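Local structure of tapirin (Caldicellulosiruptor kristjanssonii, 6N2B) at residues 248-252 with 412-417; 314-320 with 333-337; 355-359 with 401-405; 438-442 with 465-470; 448-452 with 538-542. The protein binds cellulose, probably through its calcium-containing, beta-helical C-terminal domain, and may thereby help cells adhere to plant biomass. All coordinates share one frame; numbering follows the deposited sequence.

In the fold
Contacts 1, 2 and 3 lie along the beta-helix, where strands 240-250, 314-316, 333-336 and 354-357 are rungs, and contacts 4 and 5 lie at the calcium-bearing end. The chain climbs the rungs and then returns along them, so that contact 1 (248-252 with 412-417) encloses contacts 2 and 3 in sequence. Centres of contacts 2 and 3 are 8 Å apart, on neighbouring strands, and contact 1 is 18 Å from contact 2. Contacts 4 and 5, centres 10 Å apart, share the antiparallel pair 436-441 and 448-453, with a different helix on each. Contacts 3 and 4 are 54 Å apart, centre to centre, so the returning chain spans much of the elongated domain.

Contact 1. Residues 248-252 with 412-417; sequences LICKG and IKNFDF
K251 reaches over to the chain leaving helix 408-413 and sets its ammonium group among three backbone carbonyls. K251 NZ donates to I412 O at 2.7 Å and to F415 O, also at 2.7 Å; a weak third bond runs to K413 O at 3.2 Å. Neither strong bond is in plane: NZ is tilted 16° from the I412 carbonyl plane and 25° from that of F415. I412 O also accepts from F415 N. The ammonium group lies among carbonyls of the chain leaving the helix, which would probably favour its charge. A bend at chi3 (81°) in the K251 chain turns NZ to these oxygens, while CD lies 3.6 Å from F417 CD1, the two side chains crossing at about a right angle. Strand 240-250 is here a rung of the beta-helix, its backbone bonded to strands 227-230 and 269-272, and the 412-417 segment lies across its end. I249 and I412 both carry CG1 beside the backbone N and meet tip to tip, CD1 to CD1, at 4.0 Å. I249 CD1 also comes within 4.0 Å of F417 CZ. Over one face of the F417 ring, above its centre, stands F415 CD2, and Y229 stacks with the same ring.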
# COMPACT_ATOMS: atom_id res chain seq x y z
N LEU A 248 -2.27 -1.75 -4.37
CA LEU A 248 -1.10 -1.84 -3.51
C LEU A 248 -0.48 -3.20 -3.81
O LEU A 248 -0.98 -4.21 -3.33
CB LEU A 248 -1.45 -1.72 -2.04
CG LEU A 248 -0.32 -1.58 -1.01
CD1 LEU A 248 -0.88 -1.12 0.30
CD2 LEU A 248 0.47 -2.86 -0.77
N ILE A 249 0.61 -3.23 -4.57
CA ILE A 249 1.28 -4.47 -4.93
C ILE A 249 2.60 -4.56 -4.17
O ILE A 249 3.47 -3.69 -4.31
CB ILE A 249 1.53 -4.58 -6.44
CG1 ILE A 249 0.20 -4.65 -7.19
CG2 ILE A 249 2.45 -5.76 -6.72
CD1 ILE A 249 0.33 -4.49 -8.67
N CYS A 250 2.78 -5.62 -3.40
CA CYS A 250 4.04 -5.85 -2.72
C CYS A 250 4.60 -7.19 -3.16
O CYS A 250 3.98 -8.23 -2.92
CB CYS A 250 3.89 -5.84 -1.20
SG CYS A 250 5.45 -6.33 -0.42
N LYS A 251 5.77 -7.17 -3.80
CA LYS A 251 6.35 -8.40 -4.29
C LYS A 251 7.48 -8.91 -3.41
O LYS A 251 8.13 -9.91 -3.75
CB LYS A 251 6.79 -8.21 -5.74
CG LYS A 251 5.58 -8.06 -6.66
CD LYS A 251 5.83 -8.55 -8.08
CE LYS A 251 5.70 -10.07 -8.24
NZ LYS A 251 5.62 -10.45 -9.69
N GLY A 252 7.70 -8.28 -2.24
CA GLY A 252 8.63 -8.76 -1.25
C GLY A 252 8.00 -9.59 -0.13
O GLY A 252 6.82 -9.96 -0.19
N ILE A 412 -0.12 -10.99 -11.82
CA ILE A 412 0.78 -10.15 -11.05
C ILE A 412 1.99 -10.96 -10.57
O ILE A 412 3.13 -10.51 -10.68
CB ILE A 412 0.02 -9.50 -9.88
CG1 ILE A 412 -0.99 -8.50 -10.45
CG2 ILE A 412 1.00 -8.87 -8.89
CD1 ILE A 412 -1.81 -7.79 -9.42
N LYS A 413 1.74 -12.16 -10.05
CA LYS A 413 2.84 -13.06 -9.70
C LYS A 413 3.80 -13.24 -10.87
O LYS A 413 5.02 -13.40 -10.67
CB LYS A 413 2.27 -14.41 -9.27
CG LYS A 413 3.10 -15.18 -8.25
CD LYS A 413 2.71 -16.65 -8.25
CE LYS A 413 1.54 -16.95 -7.30
NZ LYS A 413 1.98 -17.21 -5.89
N ASN A 414 3.29 -13.21 -12.10
CA ASN A 414 4.08 -13.51 -13.28
C ASN A 414 4.70 -12.28 -13.91
O ASN A 414 5.46 -12.42 -14.87
CB ASN A 414 3.22 -14.22 -14.33
CG ASN A 414 2.97 -15.69 -13.98
OD1 ASN A 414 3.76 -16.32 -13.28
ND2 ASN A 414 1.87 -16.25 -14.50
N PHE A 415 4.41 -11.09 -13.40
CA PHE A 415 4.94 -9.86 -13.99
C PHE A 415 6.27 -9.51 -13.33
O PHE A 415 6.34 -9.36 -12.10
CB PHE A 415 3.94 -8.72 -13.84
CG PHE A 415 4.25 -7.54 -14.71
CD1 PHE A 415 3.82 -7.51 -16.02
CD2 PHE A 415 4.97 -6.48 -14.21
CE1 PHE A 415 4.10 -6.42 -16.82
CE2 PHE A 415 5.26 -5.39 -15.01
CZ PHE A 415 4.83 -5.36 -16.32
N ASP A 416 7.32 -9.38 -14.15
CA ASP A 416 8.67 -9.05 -13.66
C ASP A 416 8.85 -7.53 -13.75
O ASP A 416 9.39 -6.99 -14.71
CB ASP A 416 9.72 -9.82 -14.46
CG ASP A 416 11.14 -9.55 -13.99
OD1 ASP A 416 11.33 -8.75 -13.05
OD2 ASP A 416 12.08 -10.14 -14.58
N PHE A 417 8.38 -6.85 -12.70
CA PHE A 417 8.39 -5.39 -12.67
C PHE A 417 9.77 -4.84 -12.97
O PHE A 417 9.91 -3.86 -13.72
CB PHE A 417 7.92 -4.88 -11.30
CG PHE A 417 6.42 -4.87 -11.12
CD1 PHE A 417 5.75 -5.99 -10.64
CD2 PHE A 417 5.68 -3.74 -11.44
CE1 PHE A 417 4.38 -5.99 -10.47
CE2 PHE A 417 4.29 -3.73 -11.28
CZ PHE A 417 3.65 -4.86 -10.80

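Contact 2. Residues 314-320 with 333-337; sequences IYSDGEV and IGIVK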
# COMPACT_ATOMS: atom_id res chain seq x y z
N ILE A 314 -11.26 -12.16 -0.84
CA ILE A 314 -10.01 -12.45 -0.14
C ILE A 314 -9.55 -13.83 -0.58
O ILE A 314 -10.31 -14.80 -0.51
CB ILE A 314 -10.17 -12.37 1.40
CG1 ILE A 314 -8.99 -13.03 2.13
CG2 ILE A 314 -11.45 -13.01 1.86
CD1 ILE A 314 -7.68 -12.29 1.97
N TYR A 315 -8.31 -13.92 -1.06
CA TYR A 315 -7.72 -15.19 -1.46
C TYR A 315 -6.39 -15.33 -0.75
O TYR A 315 -5.59 -14.39 -0.73
CB TYR A 315 -7.51 -15.26 -2.97
CG TYR A 315 -8.73 -14.87 -3.77
CD1 TYR A 315 -9.76 -15.77 -3.98
CD2 TYR A 315 -8.86 -13.59 -4.30
CE1 TYR A 315 -10.89 -15.42 -4.72
CE2 TYR A 315 -9.97 -13.24 -5.04
CZ TYR A 315 -10.99 -14.15 -5.24
OH TYR A 315 -12.11 -13.81 -5.96
N SER A 316 -6.14 -16.50 -0.16
CA SER A 316 -4.92 -16.64 0.61
C SER A 316 -4.41 -18.07 0.59
O SER A 316 -5.14 -19.01 0.93
CB SER A 316 -5.13 -16.20 2.05
OG SER A 316 -3.90 -16.24 2.74
N ASP A 317 -3.16 -18.22 0.19
CA ASP A 317 -2.46 -19.50 0.23
C ASP A 317 -1.99 -19.86 1.64
O ASP A 317 -1.29 -20.87 1.80
CB ASP A 317 -1.27 -19.47 -0.74
CG ASP A 317 -1.71 -19.46 -2.21
OD1 ASP A 317 -2.91 -19.72 -2.47
OD2 ASP A 317 -0.87 -19.21 -3.10
N GLY A 318 -2.37 -19.06 2.64
CA GLY A 318 -1.97 -19.23 4.02
C GLY A 318 -3.10 -18.97 5.00
O GLY A 318 -4.28 -19.08 4.64
N GLU A 319 -2.77 -18.61 6.23
CA GLU A 319 -3.74 -18.56 7.33
C GLU A 319 -4.15 -17.12 7.59
O GLU A 319 -3.30 -16.27 7.90
CB GLU A 319 -3.13 -19.21 8.58
CG GLU A 319 -3.84 -19.00 9.92
CD GLU A 319 -2.99 -19.50 11.11
OE1 GLU A 319 -1.75 -19.44 11.01
OE2 GLU A 319 -3.54 -19.96 12.14
N VAL A 320 -5.44 -16.84 7.43
CA VAL A 320 -5.99 -15.55 7.84
C VAL A 320 -6.26 -15.64 9.33
O VAL A 320 -7.10 -16.42 9.77
CB VAL A 320 -7.27 -15.21 7.07
CG1 VAL A 320 -7.79 -13.85 7.51
CG2 VAL A 320 -7.04 -15.25 5.55
N ILE A 333 -16.70 -13.01 -1.37
CA ILE A 333 -16.11 -14.35 -1.52
C ILE A 333 -14.78 -14.44 -0.78
O ILE A 333 -14.04 -13.47 -0.67
CB ILE A 333 -15.96 -14.71 -3.02
CG1 ILE A 333 -15.66 -16.20 -3.19
CG2 ILE A 333 -14.87 -13.89 -3.65
CD1 ILE A 333 -15.78 -16.68 -4.62
N GLY A 334 -14.49 -15.64 -0.28
CA GLY A 334 -13.21 -15.93 0.32
C GLY A 334 -12.76 -17.34 -0.02
O GLY A 334 -13.56 -18.28 -0.01
N ILE A 335 -11.48 -17.48 -0.37
CA ILE A 335 -10.84 -18.78 -0.58
C ILE A 335 -9.48 -18.75 0.09
O ILE A 335 -8.54 -18.16 -0.45
CB ILE A 335 -10.68 -19.12 -2.06
CG1 ILE A 335 -11.98 -18.87 -2.83
CG2 ILE A 335 -10.21 -20.55 -2.20
CD1 ILE A 335 -11.85 -19.09 -4.33
N VAL A 336 -9.36 -19.37 1.26
CA VAL A 336 -8.14 -19.30 2.06
C VAL A 336 -7.77 -20.71 2.51
O VAL A 336 -8.58 -21.63 2.49
CB VAL A 336 -8.30 -18.37 3.28
CG1 VAL A 336 -9.00 -17.10 2.88
CG2 VAL A 336 -9.03 -19.07 4.41
N LYS A 337 -6.50 -20.86 2.89
CA LYS A 337 -6.03 -22.12 3.46
C LYS A 337 -6.63 -22.35 4.84
O LYS A 337 -7.10 -23.44 5.16
CB LYS A 337 -4.49 -22.12 3.52
CG LYS A 337 -3.81 -23.46 3.90
CD LYS A 337 -4.00 -24.50 2.79
CE LYS A 337 -2.96 -25.60 2.86
NZ LYS A 337 -3.49 -26.90 2.33
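V336 is the bump that the neighbouring strand receives: its CG1 points into a hollow walled by I314 CG1, S316 CB and V320 CG2, with V320 CG2 nearest at 3.8 Å. Beside it, I314 CG2 lies where G334 has no side chain, 3.7 Å from G334 CA. On the other face the Y315 ring crosses I335 at a slant and takes I335 CD1 at its edge, CE1 to CD1 3.8 Å. I333 CG2 comes in obliquely at the far end, 3.6 Å from Y315 OH, itself hydrogen-bonded to E313 OE1. Replacing Y315 by an alanine removes this ring and would probably open a gap beside I335 and leave E313 without its phenol partner. S316 OG, anti to its own N (chi1 -175°), accepts from G318 N at 3.2 Å, an ST turn at the corner where the chain changes face; T296 is its outside partner. Backbone bonds set the register, I335 N to I314 O and S316 N to I335 O, both at 2.9 Å. With strand axes 4.6 Å apart and 6° from parallel, and like positions stacked one above the other, the pair is two successive rungs of a parallel beta-helix.

Contact 3. Residues 355-359 with 401-405; sequences LYCDQ and TFPSY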
# COMPACT_ATOMS: atom_id res chain seq x y z
N LEU A 355 -17.50 -18.02 2.10
CA LEU A 355 -16.12 -18.30 2.46
C LEU A 355 -15.83 -19.78 2.23
O LEU A 355 -16.62 -20.63 2.63
CB LEU A 355 -15.85 -17.93 3.92
CG LEU A 355 -14.53 -18.45 4.51
CD1 LEU A 355 -13.36 -18.01 3.66
CD2 LEU A 355 -14.31 -18.01 5.95
N TYR A 356 -14.70 -20.08 1.57
CA TYR A 356 -14.16 -21.43 1.53
C TYR A 356 -12.82 -21.43 2.24
O TYR A 356 -11.97 -20.58 1.95
CB TYR A 356 -13.96 -21.94 0.10
CG TYR A 356 -15.16 -21.80 -0.81
CD1 TYR A 356 -15.48 -20.57 -1.40
CD2 TYR A 356 -15.97 -22.90 -1.12
CE1 TYR A 356 -16.56 -20.43 -2.25
CE2 TYR A 356 -17.07 -22.77 -1.97
CZ TYR A 356 -17.35 -21.53 -2.53
OH TYR A 356 -18.43 -21.37 -3.37
N CYS A 357 -12.62 -22.37 3.15
CA CYS A 357 -11.31 -22.55 3.76
C CYS A 357 -11.06 -24.03 3.97
O CYS A 357 -11.99 -24.77 4.31
CB CYS A 357 -11.20 -21.81 5.09
SG CYS A 357 -12.48 -22.21 6.30
N ASP A 358 -9.82 -24.46 3.76
CA ASP A 358 -9.49 -25.86 4.01
C ASP A 358 -9.64 -26.19 5.48
O ASP A 358 -10.09 -27.28 5.85
CB ASP A 358 -8.07 -26.17 3.51
CG ASP A 358 -7.66 -27.62 3.78
OD1 ASP A 358 -8.13 -28.53 3.06
OD2 ASP A 358 -6.86 -27.85 4.72
N GLN A 359 -9.30 -25.24 6.35
CA GLN A 359 -9.44 -25.42 7.79
C GLN A 359 -10.06 -24.18 8.43
O GLN A 359 -9.84 -23.05 7.99
CB GLN A 359 -8.10 -25.72 8.45
CG GLN A 359 -7.65 -27.14 8.25
CD GLN A 359 -6.25 -27.36 8.72
OE1 GLN A 359 -5.90 -27.00 9.85
NE2 GLN A 359 -5.43 -27.95 7.85
N THR A 401 -14.98 -29.08 -3.01
CA THR A 401 -14.33 -28.52 -4.18
C THR A 401 -14.49 -27.01 -4.13
O THR A 401 -15.62 -26.51 -4.13
CB THR A 401 -14.93 -29.09 -5.46
OG1 THR A 401 -14.38 -30.39 -5.70
CG2 THR A 401 -14.66 -28.17 -6.65
N PHE A 402 -13.37 -26.28 -4.08
CA PHE A 402 -13.42 -24.83 -4.06
C PHE A 402 -13.35 -24.26 -5.48
O PHE A 402 -12.86 -24.92 -6.40
CB PHE A 402 -12.28 -24.26 -3.23
CG PHE A 402 -12.34 -24.64 -1.78
CD1 PHE A 402 -13.48 -25.22 -1.24
CD2 PHE A 402 -11.25 -24.40 -0.94
CE1 PHE A 402 -13.54 -25.57 0.10
CE2 PHE A 402 -11.30 -24.74 0.41
CZ PHE A 402 -12.44 -25.33 0.93
N PRO A 403 -13.86 -23.06 -5.69
CA PRO A 403 -13.69 -22.42 -7.01
C PRO A 403 -12.24 -22.03 -7.24
O PRO A 403 -11.39 -22.08 -6.35
CB PRO A 403 -14.62 -21.20 -6.97
CG PRO A 403 -14.94 -21.00 -5.51
CD PRO A 403 -14.80 -22.33 -4.83
N SER A 404 -11.96 -21.64 -8.47
CA SER A 404 -10.60 -21.30 -8.83
C SER A 404 -10.31 -19.85 -8.47
O SER A 404 -11.21 -19.00 -8.48
CB SER A 404 -10.36 -21.53 -10.32
OG SER A 404 -10.42 -22.92 -10.63
N TYR A 405 -9.06 -19.58 -8.11
CA TYR A 405 -8.56 -18.21 -7.99
C TYR A 405 -8.86 -17.45 -9.27
O TYR A 405 -8.80 -18.02 -10.36
CB TYR A 405 -7.05 -18.18 -7.73
CG TYR A 405 -6.62 -18.39 -6.30
CD1 TYR A 405 -7.56 -18.58 -5.28
CD2 TYR A 405 -5.28 -18.41 -5.97
CE1 TYR A 405 -7.14 -18.78 -3.97
CE2 TYR A 405 -4.86 -18.61 -4.68
CZ TYR A 405 -5.77 -18.79 -3.68
OH TYR A 405 -5.31 -18.97 -2.40
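Y356 is the first residue of strand 354-357 to meet the loop, and it does so twice. Its CB stands over the centre of the F402 ring, 3.5 Å from the centroid and close to the normal, a CH-pi contact. Its own ring takes P403 CD in the same way, 3.5 Å from the centroid. The two aromatic rings themselves meet obliquely, planes at 54°, their side chains sliding past each other in opposite directions. With Y356 CG beside the backbone N, anti to the carbonyl carbon, the ring turns to P403; CB, fixed by the backbone, stands over F402. At C357 the backbone takes over: C357 O lies near the plane of the F402 ring, 3.5 Å from F402 CZ. Next, D358 N comes to the same edge, 3.7 Å from F402 CE2, where the chain turns a corner. D358 OD1 is salt-bridged to R379, and R379 in turn forms a cation-pi pair with F402. Y356 is bonded through its backbone to G334 and V336 of strand 333-336, C357 to V377 of strand 375-378, and the loop between strand 393-396 and helix 408-413 runs over this flank, P403 and Y405 both touching I335.

Contact 4. Residues 438-442 with 465-470; sequences SVYDK and EVNSKL. With CA (calcium ion), chain C.
S438 and E465 meet where helix 459-470 packs on strand 436-441 at the calcium site, the segment axes 9.4 Å apart and crossing at -49°. Polar bonds join S438 of the strand to the helix. S438 OG donates to E465 OE2 at 3.0 Å, on the anti lone pair, and accepts from K469 NZ at 2.8 Å, so one hydroxyl bridges the carboxylate and the ammonium group. K469, bent at chi2 and chi4, thereby folds back toward E465. Its ion pair with E465 OE2 is long. The metal bond uses the other oxygen: E465 OE1 binds the calcium ion at 2.5 Å, with D429 OD1 and the backbone oxygens of V431, A433 and L436 as further ligands. S438 is thus a second-shell residue that steadies the carboxylate, whose negative charge the calcium ion and K469 would probably balance.

Apolar and ring contacts come from Y440. Its CG occupies the crowded position between N and the carbonyl carbon (chi1 69°), which turns the ring against the helix end. L470 CD2 lies 3.5 Å from Y440 CD2, and K469 O stands over a ring face, 3.5 Å from Y440 CZ. With a serine in place of Y440, L470 CD2 would probably lose its ring partner and a gap would open under K469 O.

Two waters link Y440 OH to K469 O, each with one weak bond; the second donates to K469 O at 2.8 Å. K442, which also meets W447, extends its chain to the last carbonyl: K442 NZ donates to L470 O at 3.0 Å, 42° out of the carbonyl plane.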
# COMPACT_ATOMS: atom_id res chain seq x y z
N SER A 438 17.43 17.77 -12.55
CA SER A 438 16.00 17.87 -12.77
C SER A 438 15.71 18.18 -14.23
O SER A 438 16.57 18.65 -14.97
CB SER A 438 15.36 18.93 -11.86
OG SER A 438 15.98 20.19 -12.04
N VAL A 439 14.47 17.88 -14.61
CA VAL A 439 13.83 18.32 -15.84
C VAL A 439 12.48 18.93 -15.46
O VAL A 439 11.79 18.39 -14.60
CB VAL A 439 13.64 17.14 -16.81
CG1 VAL A 439 12.69 17.51 -17.96
CG2 VAL A 439 14.99 16.66 -17.30
N TYR A 440 12.11 20.05 -16.10
CA TYR A 440 10.87 20.72 -15.75
C TYR A 440 10.04 21.02 -16.99
O TYR A 440 10.51 20.89 -18.12
CB TYR A 440 11.13 22.02 -14.98
CG TYR A 440 11.77 23.15 -15.76
CD1 TYR A 440 13.16 23.23 -15.88
CD2 TYR A 440 11.00 24.15 -16.34
CE1 TYR A 440 13.75 24.27 -16.58
CE2 TYR A 440 11.58 25.19 -17.03
CZ TYR A 440 12.96 25.25 -17.15
OH TYR A 440 13.53 26.29 -17.85
N ASP A 441 8.79 21.41 -16.76
CA ASP A 441 7.81 21.69 -17.81
C ASP A 441 6.95 22.86 -17.36
O ASP A 441 6.13 22.71 -16.45
CB ASP A 441 6.95 20.46 -18.10
CG ASP A 441 5.89 20.70 -19.18
OD1 ASP A 441 5.70 21.85 -19.66
OD2 ASP A 441 5.21 19.70 -19.53
N LYS A 442 7.14 24.03 -17.97
CA LYS A 442 6.31 25.19 -17.66
C LYS A 442 5.11 25.31 -18.58
O LYS A 442 4.29 26.20 -18.38
CB LYS A 442 7.13 26.48 -17.71
CG LYS A 442 8.03 26.68 -16.52
CD LYS A 442 8.64 28.08 -16.47
CE LYS A 442 9.40 28.33 -15.15
NZ LYS A 442 9.90 29.72 -14.98
N GLU A 465 17.58 23.42 -5.87
CA GLU A 465 17.41 22.92 -7.23
C GLU A 465 16.17 23.51 -7.90
O GLU A 465 16.24 24.00 -9.03
CB GLU A 465 17.33 21.39 -7.23
CG GLU A 465 17.18 20.81 -8.62
CD GLU A 465 18.52 20.68 -9.31
OE1 GLU A 465 19.53 20.93 -8.62
OE2 GLU A 465 18.56 20.34 -10.52
N VAL A 466 15.02 23.47 -7.22
CA VAL A 466 13.78 23.93 -7.85
C VAL A 466 13.89 25.40 -8.26
O VAL A 466 13.60 25.76 -9.40
CB VAL A 466 12.57 23.67 -6.93
CG1 VAL A 466 11.36 24.44 -7.40
CG2 VAL A 466 12.23 22.17 -6.85
N ASN A 467 14.33 26.26 -7.34
CA ASN A 467 14.44 27.69 -7.64
C ASN A 467 15.38 27.96 -8.80
O ASN A 467 15.17 28.90 -9.57
CB ASN A 467 14.95 28.46 -6.42
CG ASN A 467 13.86 28.84 -5.48
OD1 ASN A 467 13.01 29.70 -5.78
ND2 ASN A 467 13.87 28.21 -4.30
N SER A 468 16.47 27.20 -8.89
CA SER A 468 17.40 27.44 -9.98
C SER A 468 16.74 27.21 -11.34
O SER A 468 16.99 27.94 -12.30
CB SER A 468 18.62 26.56 -9.82
OG SER A 468 18.26 25.20 -10.08
N LYS A 469 15.89 26.18 -11.43
CA LYS A 469 15.31 25.83 -12.73
C LYS A 469 14.11 26.70 -13.06
O LYS A 469 13.89 27.02 -14.24
CB LYS A 469 14.91 24.36 -12.78
CG LYS A 469 16.08 23.37 -12.61
CD LYS A 469 17.15 23.58 -13.67
CE LYS A 469 18.12 22.44 -13.77
NZ LYS A 469 17.54 21.13 -14.19
N LEU A 470 13.35 27.12 -12.04
CA LEU A 470 12.07 27.78 -12.24
C LEU A 470 12.09 29.28 -11.98
O LEU A 470 11.09 29.95 -12.28
CB LEU A 470 11.01 27.14 -11.35
CG LEU A 470 10.82 25.64 -11.51
CD1 LEU A 470 9.54 25.23 -10.79
CD2 LEU A 470 10.78 25.21 -12.97
CA CA C . 21.48 20.55 -10.10
O HOH W 1 16.32 26.96 -16.69
O HOH W 2 13.33 29.12 -16.02

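Contact 5. Residues 448-452 with 538-542; sequences EIVVY and IESSI
Y452 OH and S541 OG share the shortest polar bond here, 2.7 Å, with either hydroxyl able to donate. It ties helix 536-546 to strand 448-453 within the calcium-bearing end of the beta-helical domain, the helix running almost along the strand, axes 9.1 Å apart and 17° from parallel. S541 OG lies near the edge of the Y452 ring, close to its plane, and V450 CG2 stands over one face, offset toward the rim. I542 CG1 lies oblique to the ring, 3.5 Å from Y452 OH. Further back, V450 and I538 slide past each other in opposite directions, V450 CG1 coming 3.7 Å from I538 CD1. The I538 chain, with chi1 and chi2 both near -62°, brings CD1 back toward the strand while CG1 lies 3.6 Å from E448 OE1. On the same face, V439 of the neighbouring strand 436-441 also touches S541. E448 sits near the N-terminal end of helix 536-546, where the partial positive charge of the helix would probably favour its carboxylate. Its OE1 accepts from G535 N, and a water donates to E448 OE1 at 2.8 Å while weakly accepting from I538 N at 3.4 Å.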
# COMPACT_ATOMS: atom_id res chain seq x y z
N GLU A 448 5.39 21.54 -13.65
CA GLU A 448 5.80 20.20 -13.25
C GLU A 448 7.32 20.11 -13.31
O GLU A 448 7.95 20.62 -14.24
CB GLU A 448 5.16 19.14 -14.16
CG GLU A 448 3.64 19.21 -14.24
CD GLU A 448 3.03 18.02 -15.00
OE1 GLU A 448 3.79 17.07 -15.37
OE2 GLU A 448 1.79 18.03 -15.24
N ILE A 449 7.91 19.50 -12.29
CA ILE A 449 9.35 19.28 -12.28
C ILE A 449 9.58 17.92 -11.67
O ILE A 449 8.91 17.54 -10.71
CB ILE A 449 10.13 20.38 -11.52
CG1 ILE A 449 11.61 20.02 -11.40
CG2 ILE A 449 9.55 20.65 -10.15
CD1 ILE A 449 12.54 21.22 -11.16
N VAL A 450 10.50 17.16 -12.26
CA VAL A 450 10.97 15.92 -11.66
C VAL A 450 12.39 16.16 -11.16
O VAL A 450 13.21 16.77 -11.86
CB VAL A 450 10.92 14.75 -12.66
CG1 VAL A 450 11.57 15.14 -13.97
CG2 VAL A 450 11.59 13.55 -12.05
N VAL A 451 12.66 15.72 -9.94
CA VAL A 451 13.96 15.91 -9.31
C VAL A 451 14.63 14.55 -9.16
O VAL A 451 14.07 13.64 -8.54
CB VAL A 451 13.80 16.64 -7.97
CG1 VAL A 451 15.13 16.71 -7.22
CG2 VAL A 451 13.25 18.05 -8.24
N TYR A 452 15.82 14.40 -9.73
CA TYR A 452 16.59 13.17 -9.62
C TYR A 452 17.68 13.34 -8.58
O TYR A 452 18.42 14.32 -8.59
CB TYR A 452 17.22 12.79 -10.96
CG TYR A 452 16.21 12.54 -12.05
CD1 TYR A 452 15.61 11.29 -12.19
CD2 TYR A 452 15.84 13.55 -12.95
CE1 TYR A 452 14.69 11.05 -13.20
CE2 TYR A 452 14.91 13.32 -13.96
CZ TYR A 452 14.34 12.07 -14.08
OH TYR A 452 13.42 11.82 -15.07
N ILE A 538 7.53 15.16 -18.48
CA ILE A 538 8.05 14.51 -17.29
C ILE A 538 8.13 13.00 -17.50
O ILE A 538 9.11 12.37 -17.11
CB ILE A 538 7.19 14.89 -16.07
CG1 ILE A 538 7.28 16.40 -15.83
CG2 ILE A 538 7.65 14.16 -14.82
CD1 ILE A 538 8.67 16.88 -15.53
N GLU A 539 7.12 12.40 -18.15
CA GLU A 539 7.20 10.97 -18.44
C GLU A 539 8.38 10.66 -19.34
O GLU A 539 9.13 9.70 -19.10
CB GLU A 539 5.92 10.48 -19.10
CG GLU A 539 4.73 10.33 -18.20
CD GLU A 539 3.55 9.60 -18.89
OE1 GLU A 539 3.77 9.05 -20.01
OE2 GLU A 539 2.43 9.59 -18.31
N SER A 540 8.56 11.45 -20.40
CA SER A 540 9.68 11.26 -21.31
C SER A 540 11.01 11.33 -20.55
O SER A 540 11.92 10.53 -20.80
CB SER A 540 9.64 12.29 -22.44
OG SER A 540 10.71 12.10 -23.35
N SER A 541 11.12 12.27 -19.61
CA SER A 541 12.34 12.36 -18.82
C SER A 541 12.56 11.09 -17.98
O SER A 541 13.67 10.57 -17.92
CB SER A 541 12.30 13.59 -17.93
OG SER A 541 13.42 13.58 -17.07
N ILE A 542 11.50 10.60 -17.33
CA ILE A 542 11.62 9.42 -16.49
C ILE A 542 11.84 8.17 -17.34
O ILE A 542 12.66 7.31 -17.01
CB ILE A 542 10.38 9.27 -15.59
CG1 ILE A 542 10.28 10.44 -14.61
CG2 ILE A 542 10.36 7.89 -14.86
CD1 ILE A 542 8.95 10.53 -13.89
O HOH W 3 4.84 17.19 -17.96